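Long-range contact in GGDEF and EAL domain-containing protein (Vibrio cholerae O1 str. 2010EL-1786, PDB 6PWK), which binds the second messenger c-di-GMP and, as a LapD-type receptor, probably relays its level to the control of large adhesins and biofilm formation: residues Leu137-Ser146 with Asn169-Thr177. Sequence-based numbering, arbitrary orientation.
Sequences LGVVSNKRQS and NYGFISSDT
Backbone hydrogen bonds join Leu137-Asn142 to Gly171-Ser174 as parallel neighbours. Gly171 N binds Leu137 O, Val139 N reaches Gly171 O at 2.8 Å in an almost straight bond (176°), and Ile173 N returns to Val139 O. The ladder slackens at Ser141 N to Ile173 O, a weak bond, then tightens where Ser175 N meets Ser141 O at 2.8 Å. Apolar contact centres on Val139, whose CG2 touches two rings obliquely, 3.4 Å from Phe172 CD2 and 3.6 Å from Tyr170 CD2. Phe172 CG lies anti to its backbone N (chi1 -170°), which turns the ring towards Val139 and Ser141.

The two strands are the arms of a left-handed beta-alpha-beta crossover through helix 148-164; strand 171-174 is outermost in the GGDEF-domain sheet on this side. Val140 and Ile173 face that helix, whereas Ser141 and Tyr170 touch helix 106-118.

Polar side chains tie the C-terminal ends. Ser175 OG accepts the N-H of Lys143, with N to OG 2.8 Å, and, weakly, that of Arg144. Lys143, bent at its last torsion (chi4 84°), brings NZ to Ser174 OG at 3.0 Å and also to Ser141 OG. Ser174 OG donates to Asp176 OD1 from above the carboxylate plane. The Arg144 guanidinium lays one face over Asp176 O.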
loop_
_atom_site.group_PDB
_atom_site.type_symbol
_atom_site.label_atom_id
_atom_site.label_comp_id
_atom_site.label_asym_id
_atom_site.label_seq_id
_atom_site.Cartn_x
_atom_site.Cartn_y
_atom_site.Cartn_z
ATOM N N LEU A 137 0.213 11.869 -20.952
ATOM C CA LEU A 137 0.977 13.099 -21.126
ATOM C C LEU A 137 0.041 14.286 -20.965
ATOM O O LEU A 137 -0.949 14.401 -21.692
ATOM C CB LEU A 137 1.661 13.136 -22.494
ATOM C CG LEU A 137 2.500 14.381 -22.789
ATOM C CD1 LEU A 137 3.704 14.451 -21.861
ATOM C CD2 LEU A 137 2.940 14.402 -24.243
ATOM N N GLY A 138 0.351 15.158 -20.012
ATOM C CA GLY A 138 -0.369 16.403 -19.822
ATOM C C GLY A 138 0.551 17.577 -20.118
ATOM O O GLY A 138 1.691 17.615 -19.650
ATOM N N VAL A 139 0.049 18.517 -20.914
ATOM C CA VAL A 139 0.809 19.694 -21.313
ATOM C C VAL A 139 -0.043 20.930 -21.060
ATOM O O VAL A 139 -1.256 20.922 -21.301
ATOM C CB VAL A 139 1.251 19.618 -22.794
ATOM C CG1 VAL A 139 2.080 18.366 -23.042
ATOM C CG2 VAL A 139 0.056 19.632 -23.721
ATOM N N VAL A 140 0.583 21.984 -20.536
ATOM C CA VAL A 140 -0.080 23.271 -20.358
ATOM C C VAL A 140 0.816 24.364 -20.919
ATOM O O VAL A 140 2.047 24.286 -20.828
ATOM C CB VAL A 140 -0.453 23.557 -18.880
ATOM C CG1 VAL A 140 -0.437 22.287 -18.046
ATOM C CG2 VAL A 140 0.434 24.639 -18.268
ATOM N N SER A 141 0.193 25.367 -21.531
ATOM C CA SER A 141 0.886 26.539 -22.041
ATOM C C SER A 141 0.602 27.718 -21.121
ATOM O O SER A 141 -0.561 28.009 -20.821
ATOM C CB SER A 141 0.445 26.868 -23.466
ATOM O OG SER A 141 -0.886 27.352 -23.487
ATOM N N ASN A 142 1.660 28.388 -20.676
ATOM C CA ASN A 142 1.528 29.525 -19.773
ATOM C C ASN A 142 1.276 30.772 -20.608
ATOM O O ASN A 142 2.196 31.324 -21.216
ATOM C CB ASN A 142 2.773 29.677 -18.904
ATOM C CG ASN A 142 2.506 30.468 -17.639
ATOM O OD1 ASN A 142 1.397 30.451 -17.107
ATOM N ND2 ASN A 142 3.526 31.164 -17.149
ATOM N N LYS A 143 0.020 31.214 -20.646
ATOM C CA LYS A 143 -0.371 32.425 -21.357
ATOM C C LYS A 143 -0.840 33.524 -20.411
ATOM O O LYS A 143 -1.346 34.553 -20.869
ATOM C CB LYS A 143 -1.456 32.106 -22.390
ATOM C CG LYS A 143 -1.056 31.031 -23.397
ATOM C CD LYS A 143 -1.881 31.129 -24.672
ATOM C CE LYS A 143 -1.589 29.981 -25.628
ATOM N NZ LYS A 143 -2.373 28.758 -25.298
ATOM N N ARG A 144 -0.695 33.321 -19.102
ATOM C CA ARG A 144 -0.937 34.348 -18.100
ATOM C C ARG A 144 0.146 34.236 -17.035
ATOM O O ARG A 144 0.895 33.258 -16.987
ATOM C CB ARG A 144 -2.334 34.221 -17.472
ATOM C CG ARG A 144 -3.483 34.522 -18.423
ATOM C CD ARG A 144 -4.827 34.471 -17.714
ATOM N NE ARG A 144 -5.922 34.877 -18.593
ATOM C CZ ARG A 144 -7.196 34.946 -18.222
ATOM N NH1 ARG A 144 -7.549 34.635 -16.982
ATOM N NH2 ARG A 144 -8.121 35.328 -19.093
ATOM N N GLN A 145 0.235 35.250 -16.179
ATOM C CA GLN A 145 1.204 35.224 -15.087
ATOM C C GLN A 145 0.678 34.295 -13.998
ATOM O O GLN A 145 -0.337 34.588 -13.358
ATOM C CB GLN A 145 1.457 36.626 -14.542
ATOM C CG GLN A 145 2.684 36.709 -13.643
ATOM C CD GLN A 145 2.823 38.051 -12.955
ATOM O OE1 GLN A 145 1.860 38.581 -12.404
ATOM N NE2 GLN A 145 4.028 38.611 -12.986
ATOM N N SER A 146 1.363 33.174 -13.789
ATOM C CA SER A 146 0.910 32.138 -12.876
ATOM C C SER A 146 1.986 31.833 -11.844
ATOM O O SER A 146 3.186 31.937 -12.121
ATOM C CB SER A 146 0.545 30.854 -13.635
ATOM O OG SER A 146 -0.325 31.132 -14.719
ATOM N N ASN A 169 -3.916 11.954 -27.683
ATOM C CA ASN A 169 -2.493 11.712 -27.478
ATOM C C ASN A 169 -2.007 12.368 -26.194
ATOM O O ASN A 169 -1.147 11.815 -25.498
ATOM C CB ASN A 169 -1.691 12.220 -28.675
ATOM C CG ASN A 169 -1.962 11.429 -29.938
ATOM O OD1 ASN A 169 -1.323 10.409 -30.193
ATOM N ND2 ASN A 169 -2.912 11.898 -30.739
ATOM N N TYR A 170 -2.564 13.526 -25.852
ATOM C CA TYR A 170 -2.158 14.257 -24.661
ATOM C C TYR A 170 -3.306 15.164 -24.224
ATOM O O TYR A 170 -4.187 15.500 -25.029
ATOM C CB TYR A 170 -0.890 15.077 -24.912
ATOM C CG TYR A 170 -0.993 15.984 -26.116
ATOM C CD1 TYR A 170 -0.674 15.521 -27.386
ATOM C CD2 TYR A 170 -1.421 17.299 -25.988
ATOM C CE1 TYR A 170 -0.776 16.339 -28.489
ATOM C CE2 TYR A 170 -1.525 18.127 -27.088
ATOM C CZ TYR A 170 -1.200 17.639 -28.336
ATOM O OH TYR A 170 -1.300 18.450 -29.440
ATOM N N GLY A 171 -3.284 15.549 -22.966
ATOM C CA GLY A 171 -4.239 16.491 -22.420
ATOM C C GLY A 171 -3.659 17.892 -22.403
ATOM O O GLY A 171 -2.617 18.135 -21.795
ATOM N N PHE A 172 -4.345 18.810 -23.079
ATOM C CA PHE A 172 -3.894 20.189 -23.231
ATOM C C PHE A 172 -4.837 21.123 -22.487
ATOM O O PHE A 172 -6.049 21.106 -22.723
ATOM C CB PHE A 172 -3.820 20.582 -24.708
ATOM C CG PHE A 172 -3.148 21.910 -24.958
ATOM C CD1 PHE A 172 -3.840 23.101 -24.792
ATOM C CD2 PHE A 172 -1.829 21.964 -25.376
ATOM C CE1 PHE A 172 -3.222 24.315 -25.024
ATOM C CE2 PHE A 172 -1.208 23.174 -25.610
ATOM C CZ PHE A 172 -1.905 24.351 -25.434
ATOM N N ILE A 173 -4.276 21.936 -21.594
ATOM C CA ILE A 173 -4.995 23.012 -20.923
ATOM C C ILE A 173 -4.138 24.265 -21.008
ATOM O O ILE A 173 -2.941 24.219 -20.713
ATOM C CB ILE A 173 -5.303 22.676 -19.450
ATOM C CG1 ILE A 173 -6.143 21.403 -19.343
ATOM C CG2 ILE A 173 -6.021 23.833 -18.775
ATOM C CD1 ILE A 173 -6.540 21.058 -17.920
ATOM N N SER A 174 -4.738 25.378 -21.412
ATOM C CA SER A 174 -4.024 26.645 -21.441
ATOM C C SER A 174 -4.212 27.367 -20.114
ATOM O O SER A 174 -5.270 27.279 -19.487
ATOM C CB SER A 174 -4.512 27.519 -22.596
ATOM O OG SER A 174 -3.825 28.758 -22.618
ATOM N N SER A 175 -3.169 28.084 -19.682
ATOM C CA SER A 175 -3.203 28.730 -18.373
ATOM C C SER A 175 -4.290 29.793 -18.276
ATOM O O SER A 175 -4.672 30.176 -17.165
ATOM C CB SER A 175 -1.845 29.357 -18.052
ATOM O OG SER A 175 -1.780 30.694 -18.517
ATOM N N ASP A 176 -4.797 30.274 -19.408
ATOM C CA ASP A 176 -5.846 31.283 -19.432
ATOM C C ASP A 176 -7.245 30.679 -19.434
ATOM O O ASP A 176 -8.223 31.418 -19.594
ATOM C CB ASP A 176 -5.668 32.195 -20.652
ATOM C CG ASP A 176 -5.552 31.419 -21.958
ATOM O OD1 ASP A 176 -5.926 30.229 -21.986
ATOM O OD2 ASP A 176 -5.080 32.001 -22.958
ATOM N N THR A 177 -7.360 29.364 -19.255
ATOM C CA THR A 177 -8.645 28.691 -19.391
ATOM C C THR A 177 -9.641 29.191 -18.352
ATOM O O THR A 177 -9.276 29.586 -17.240
ATOM C CB THR A 177 -8.474 27.175 -19.255
ATOM O OG1 THR A 177 -9.735 26.529 -19.472
ATOM C CG2 THR A 177 -7.963 26.810 -17.866
#